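Local atomic coordinates of PHO85 cyclin-10 (Saccharomyces cerevisiae, PDB entry 4KRD), a protein that acts as the cyclin partner of the cyclin-dependent kinase PHO85, directing it to phosphorylate and negatively regulate the glycogen synthase GSY2. Residues 41-46 and 103-108; 111-116 and 126-131. All coordinates share one frame; numbering follows the deposited sequence.

Contact 1: residues 41-46 and 103-108; sequences ANFKET and LVATFL
Phe43 and Thr106 meet where helix 36-54 runs beside helix 99-113 in the mainly helical cyclin domain of PHO85 cyclin-10. Over these segments the axes come within 9.1 Å and their directions differ by 15°, so the helices are nearly parallel, with the CA atoms of Phe43 and Thr106 nearest in register. The tight part lies round these two residues. The side chains slide past each other in opposite directions, and Thr106 OG1 lies 3.4 Å from Phe43 CD1, oblique to the ring, and equally near Phe43 CA. The hydroxyl nevertheless has its polar partner in its own helix, the carbonyl oxygen of Tyr102. With CG of Phe43 anti to the backbone N (chi1 -171°), the ring reaches the preceding residue of the facing helix, Ala105, whose CB sits over one face, offset toward the rim, in a CH-pi contact 4.2 Å from the centroid. Beyond the segments, Phe43 also touches Val141 of helix 130-148 and Ile109.

The solvent side is that of Ala41 and the partly exposed Glu45, neither of which touches segment 103-108; Glu45 forms a salt bridge with Arg203 of helix 189-203. Asn42 is buried but packs more loosely: its nearest side-chain approach is ND2 to Leu103 CD2, 5.2 Å, and it leans on Leu199 instead.

One turn on from Asn42, Thr46 and Thr106 approach at a slant without a hydrogen bond between them. Thr46 OG1 spends its proton within its own helix, on Asn42 O, which also accepts from Thr46 N on the opposite face of the carbonyl plane. The methyl Thr106 CG2 then comes to 3.4 Å from Thr46 OG1.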
# COMPACT_ATOMS: atom_id res chain seq x y z
N ALA B 41 20.85 7.26 -15.46
CA ALA B 41 21.14 7.07 -16.88
C ALA B 41 20.09 6.22 -17.59
O ALA B 41 19.68 6.52 -18.71
CB ALA B 41 22.54 6.46 -17.06
N ASN B 42 19.65 5.14 -16.95
CA ASN B 42 18.63 4.28 -17.54
C ASN B 42 17.32 5.03 -17.72
O ASN B 42 16.59 4.81 -18.69
CB ASN B 42 18.41 3.03 -16.70
CG ASN B 42 19.63 2.15 -16.64
OD1 ASN B 42 20.58 2.34 -17.41
ND2 ASN B 42 19.63 1.18 -15.74
N PHE B 43 17.02 5.92 -16.78
CA PHE B 43 15.83 6.74 -16.81
C PHE B 43 15.88 7.65 -18.04
O PHE B 43 14.99 7.65 -18.88
CB PHE B 43 15.77 7.56 -15.51
CG PHE B 43 14.49 8.31 -15.28
CD1 PHE B 43 13.32 7.95 -15.93
CD2 PHE B 43 14.45 9.37 -14.38
CE1 PHE B 43 12.13 8.64 -15.69
CE2 PHE B 43 13.28 10.07 -14.14
CZ PHE B 43 12.12 9.71 -14.81
N LYS B 44 16.95 8.43 -18.13
CA LYS B 44 17.17 9.31 -19.29
C LYS B 44 17.16 8.56 -20.61
O LYS B 44 16.53 9.00 -21.58
CB LYS B 44 18.48 10.08 -19.12
N GLU B 45 17.83 7.42 -20.67
CA GLU B 45 17.95 6.68 -21.93
C GLU B 45 16.60 6.08 -22.36
O GLU B 45 16.30 6.00 -23.56
CB GLU B 45 19.03 5.61 -21.84
CG GLU B 45 19.45 5.05 -23.18
CD GLU B 45 20.47 3.93 -23.05
OE1 GLU B 45 20.92 3.67 -21.92
OE2 GLU B 45 20.82 3.31 -24.08
N THR B 46 15.79 5.68 -21.39
CA THR B 46 14.44 5.19 -21.69
C THR B 46 13.63 6.29 -22.35
O THR B 46 12.93 6.06 -23.34
CB THR B 46 13.72 4.71 -20.41
OG1 THR B 46 14.45 3.63 -19.81
CG2 THR B 46 12.30 4.22 -20.72
N LEU B 103 14.33 3.83 -10.53
CA LEU B 103 13.91 2.58 -11.16
C LEU B 103 12.39 2.54 -11.25
O LEU B 103 11.83 2.18 -12.29
CB LEU B 103 14.42 1.36 -10.40
CG LEU B 103 15.94 1.27 -10.16
CD1 LEU B 103 16.29 0.10 -9.24
CD2 LEU B 103 16.68 1.19 -11.48
N VAL B 104 11.72 2.91 -10.17
CA VAL B 104 10.26 2.98 -10.17
C VAL B 104 9.77 4.08 -11.13
O VAL B 104 8.79 3.89 -11.86
CB VAL B 104 9.68 3.20 -8.75
CG1 VAL B 104 8.21 3.56 -8.83
CG2 VAL B 104 9.86 1.92 -7.87
N ALA B 105 10.46 5.22 -11.13
CA ALA B 105 10.13 6.29 -12.05
C ALA B 105 10.20 5.81 -13.49
O ALA B 105 9.36 6.15 -14.33
CB ALA B 105 11.07 7.49 -11.85
N THR B 106 11.25 5.03 -13.77
CA THR B 106 11.43 4.50 -15.11
C THR B 106 10.30 3.53 -15.47
O THR B 106 9.77 3.57 -16.59
CB THR B 106 12.79 3.80 -15.28
OG1 THR B 106 13.85 4.72 -14.97
CG2 THR B 106 12.97 3.28 -16.73
N PHE B 107 9.91 2.69 -14.52
CA PHE B 107 8.84 1.75 -14.80
C PHE B 107 7.51 2.45 -15.01
O PHE B 107 6.68 1.98 -15.79
CB PHE B 107 8.68 0.68 -13.70
CG PHE B 107 7.67 -0.36 -14.06
CD1 PHE B 107 8.02 -1.41 -14.92
CD2 PHE B 107 6.36 -0.27 -13.62
CE1 PHE B 107 7.08 -2.36 -15.30
CE2 PHE B 107 5.40 -1.22 -14.01
CZ PHE B 107 5.77 -2.26 -14.85
N LEU B 108 7.29 3.57 -14.33
CA LEU B 108 6.06 4.34 -14.53
C LEU B 108 5.96 4.84 -15.98
O LEU B 108 4.90 4.77 -16.61
CB LEU B 108 5.95 5.51 -13.53
CG LEU B 108 5.78 5.13 -12.05
CD1 LEU B 108 5.74 6.38 -11.16
CD2 LEU B 108 4.53 4.28 -11.84

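Contact 2: residues 111-116 and 126-131; sequences TLFLTR and LNLQEK
Phe113, the last residue of helix 99-113, turns the edge of its ring to the backbone oxygens of Leu126 and Asn127. From CB, CG stands anti to the carbonyl carbon (chi1 -70°), carrying the ring across to the other segment. CD1 is the first ring atom to touch it, 3.5 Å from Leu126 O, near the ring plane, and 3.9 Å from Leu126 CB. Next along the rim, CE1 meets Leu128 CB at 3.8 Å, with Asn127 O near the ring plane. At the tip, CZ is 3.6 Å from Leu128 CD1, which approaches obliquely.

The first segment runs on into a beta-hairpin of antiparallel strands 114-116 and 122-124, which links helix 99-113 to helix 130-148 in the cyclin domain; after the second strand the chain passes back beside the end of helix 99-113. There Leu112 crosses Leu126 at about a right angle, their CD1 atoms 3.5 Å apart, while Leu112 also packs on helix 166-180. No hydrogen bond joins the segments, and Leu126 N and O are buried without a polar partner. Leu128 N, by contrast, is hydrogen-bonded to Ser54 OG, and the Leu128 side chain rests with Phe113 on Leu50 of helix 36-54.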
# COMPACT_ATOMS: atom_id res chain seq x y z
N THR B 111 5.32 1.81 -18.27
CA THR B 111 3.97 1.29 -18.29
C THR B 111 2.99 2.27 -18.94
O THR B 111 1.94 1.87 -19.45
CB THR B 111 3.51 0.82 -16.88
OG1 THR B 111 2.36 -0.02 -17.00
CG2 THR B 111 3.21 2.02 -16.00
N LEU B 112 3.33 3.55 -18.94
CA LEU B 112 2.51 4.52 -19.65
C LEU B 112 2.65 4.35 -21.18
O LEU B 112 1.66 4.43 -21.93
CB LEU B 112 2.90 5.95 -19.24
CG LEU B 112 2.19 7.13 -19.91
CD1 LEU B 112 0.66 6.98 -19.91
CD2 LEU B 112 2.62 8.48 -19.30
N PHE B 113 3.87 4.11 -21.65
CA PHE B 113 4.12 4.21 -23.10
C PHE B 113 4.21 2.87 -23.83
O PHE B 113 4.09 2.82 -25.05
CB PHE B 113 5.38 5.05 -23.37
CG PHE B 113 5.20 6.51 -23.06
CD1 PHE B 113 4.48 7.33 -23.92
CD2 PHE B 113 5.72 7.07 -21.91
CE1 PHE B 113 4.28 8.67 -23.63
CE2 PHE B 113 5.53 8.42 -21.62
CZ PHE B 113 4.81 9.21 -22.49
N LEU B 114 4.42 1.79 -23.08
CA LEU B 114 4.65 0.47 -23.67
C LEU B 114 3.69 -0.60 -23.18
O LEU B 114 3.33 -0.64 -21.99
CB LEU B 114 6.07 -0.01 -23.36
CG LEU B 114 7.25 0.83 -23.89
CD1 LEU B 114 8.54 0.47 -23.14
CD2 LEU B 114 7.41 0.63 -25.38
N THR B 115 3.29 -1.48 -24.09
CA THR B 115 2.67 -2.75 -23.72
C THR B 115 3.30 -3.87 -24.56
O THR B 115 4.29 -3.65 -25.27
CB THR B 115 1.14 -2.69 -23.92
OG1 THR B 115 0.53 -3.86 -23.38
CG2 THR B 115 0.80 -2.58 -25.40
N ARG B 116 2.74 -5.08 -24.46
CA ARG B 116 3.11 -6.18 -25.35
C ARG B 116 1.86 -6.71 -25.99
O ARG B 116 0.82 -6.78 -25.35
CB ARG B 116 3.79 -7.32 -24.61
CG ARG B 116 5.15 -7.01 -24.06
CD ARG B 116 5.78 -8.26 -23.49
NE ARG B 116 7.04 -7.95 -22.84
CZ ARG B 116 8.18 -7.79 -23.50
NH1 ARG B 116 8.20 -7.93 -24.82
NH2 ARG B 116 9.30 -7.51 -22.84
N LEU B 126 1.53 5.14 -26.85
CA LEU B 126 1.30 6.57 -27.02
C LEU B 126 2.55 7.23 -27.53
O LEU B 126 3.67 6.78 -27.27
CB LEU B 126 0.97 7.24 -25.68
CG LEU B 126 -0.14 6.73 -24.79
CD1 LEU B 126 0.05 7.28 -23.37
CD2 LEU B 126 -1.49 7.14 -25.35
N ASN B 127 2.37 8.34 -28.24
CA ASN B 127 3.49 9.13 -28.70
C ASN B 127 4.00 10.04 -27.59
O ASN B 127 3.22 10.74 -26.95
CB ASN B 127 3.09 9.94 -29.93
CG ASN B 127 2.82 9.07 -31.16
OD1 ASN B 127 3.74 8.69 -31.87
ND2 ASN B 127 1.56 8.75 -31.40
N LEU B 128 5.31 10.00 -27.36
CA LEU B 128 5.97 10.96 -26.48
C LEU B 128 6.60 12.08 -27.31
O LEU B 128 7.31 11.78 -28.27
CB LEU B 128 7.07 10.26 -25.70
CG LEU B 128 7.90 11.09 -24.71
CD1 LEU B 128 7.01 11.80 -23.68
CD2 LEU B 128 8.92 10.20 -24.03
N GLN B 129 6.37 13.34 -26.94
CA GLN B 129 7.02 14.49 -27.58
C GLN B 129 8.04 15.12 -26.64
O GLN B 129 7.91 14.98 -25.41
CB GLN B 129 6.01 15.57 -27.95
CG GLN B 129 4.81 15.13 -28.74
CD GLN B 129 3.84 16.29 -28.96
OE1 GLN B 129 2.91 16.50 -28.18
NE2 GLN B 129 4.09 17.07 -30.01
N GLU B 130 9.01 15.84 -27.20
CA GLU B 130 10.06 16.46 -26.39
C GLU B 130 9.48 17.50 -25.44
O GLU B 130 9.99 17.70 -24.34
CB GLU B 130 11.15 17.09 -27.25
CG GLU B 130 12.35 17.61 -26.44
CD GLU B 130 13.18 16.48 -25.79
OE1 GLU B 130 13.79 15.68 -26.54
OE2 GLU B 130 13.23 16.40 -24.54
N LYS B 131 8.42 18.17 -25.88
CA LYS B 131 7.79 19.19 -25.04
C LYS B 131 7.04 18.60 -23.83
O LYS B 131 6.58 19.34 -22.96
CB LYS B 131 6.87 20.09 -25.86
CG LYS B 131 7.61 20.91 -26.90
CD LYS B 131 6.88 22.21 -27.20
CE LYS B 131 7.76 23.17 -27.99
NZ LYS B 131 7.17 24.54 -28.01

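From the N terminus the chain enters helix 36-54, passes through helices 65-72 and 84-95, and comes back beside helix 36-54 as helix 99-113, running in nearly the same direction. There contact 1 closes a loop of 56 residues, rather more than half helical. Contact 2 opens three residues later, near the end of the same helix, and closes a much shorter loop of nine residues containing the turn of the hairpin. The two loops follow in series, neither nested nor crossed, with contact centres about 13 Å apart. Helix 99-113 is common to both: its middle is tied to helix 36-54, its C-terminal end to the stretch leading into helix 130-148, which in turn reaches back to Phe43 through Val141.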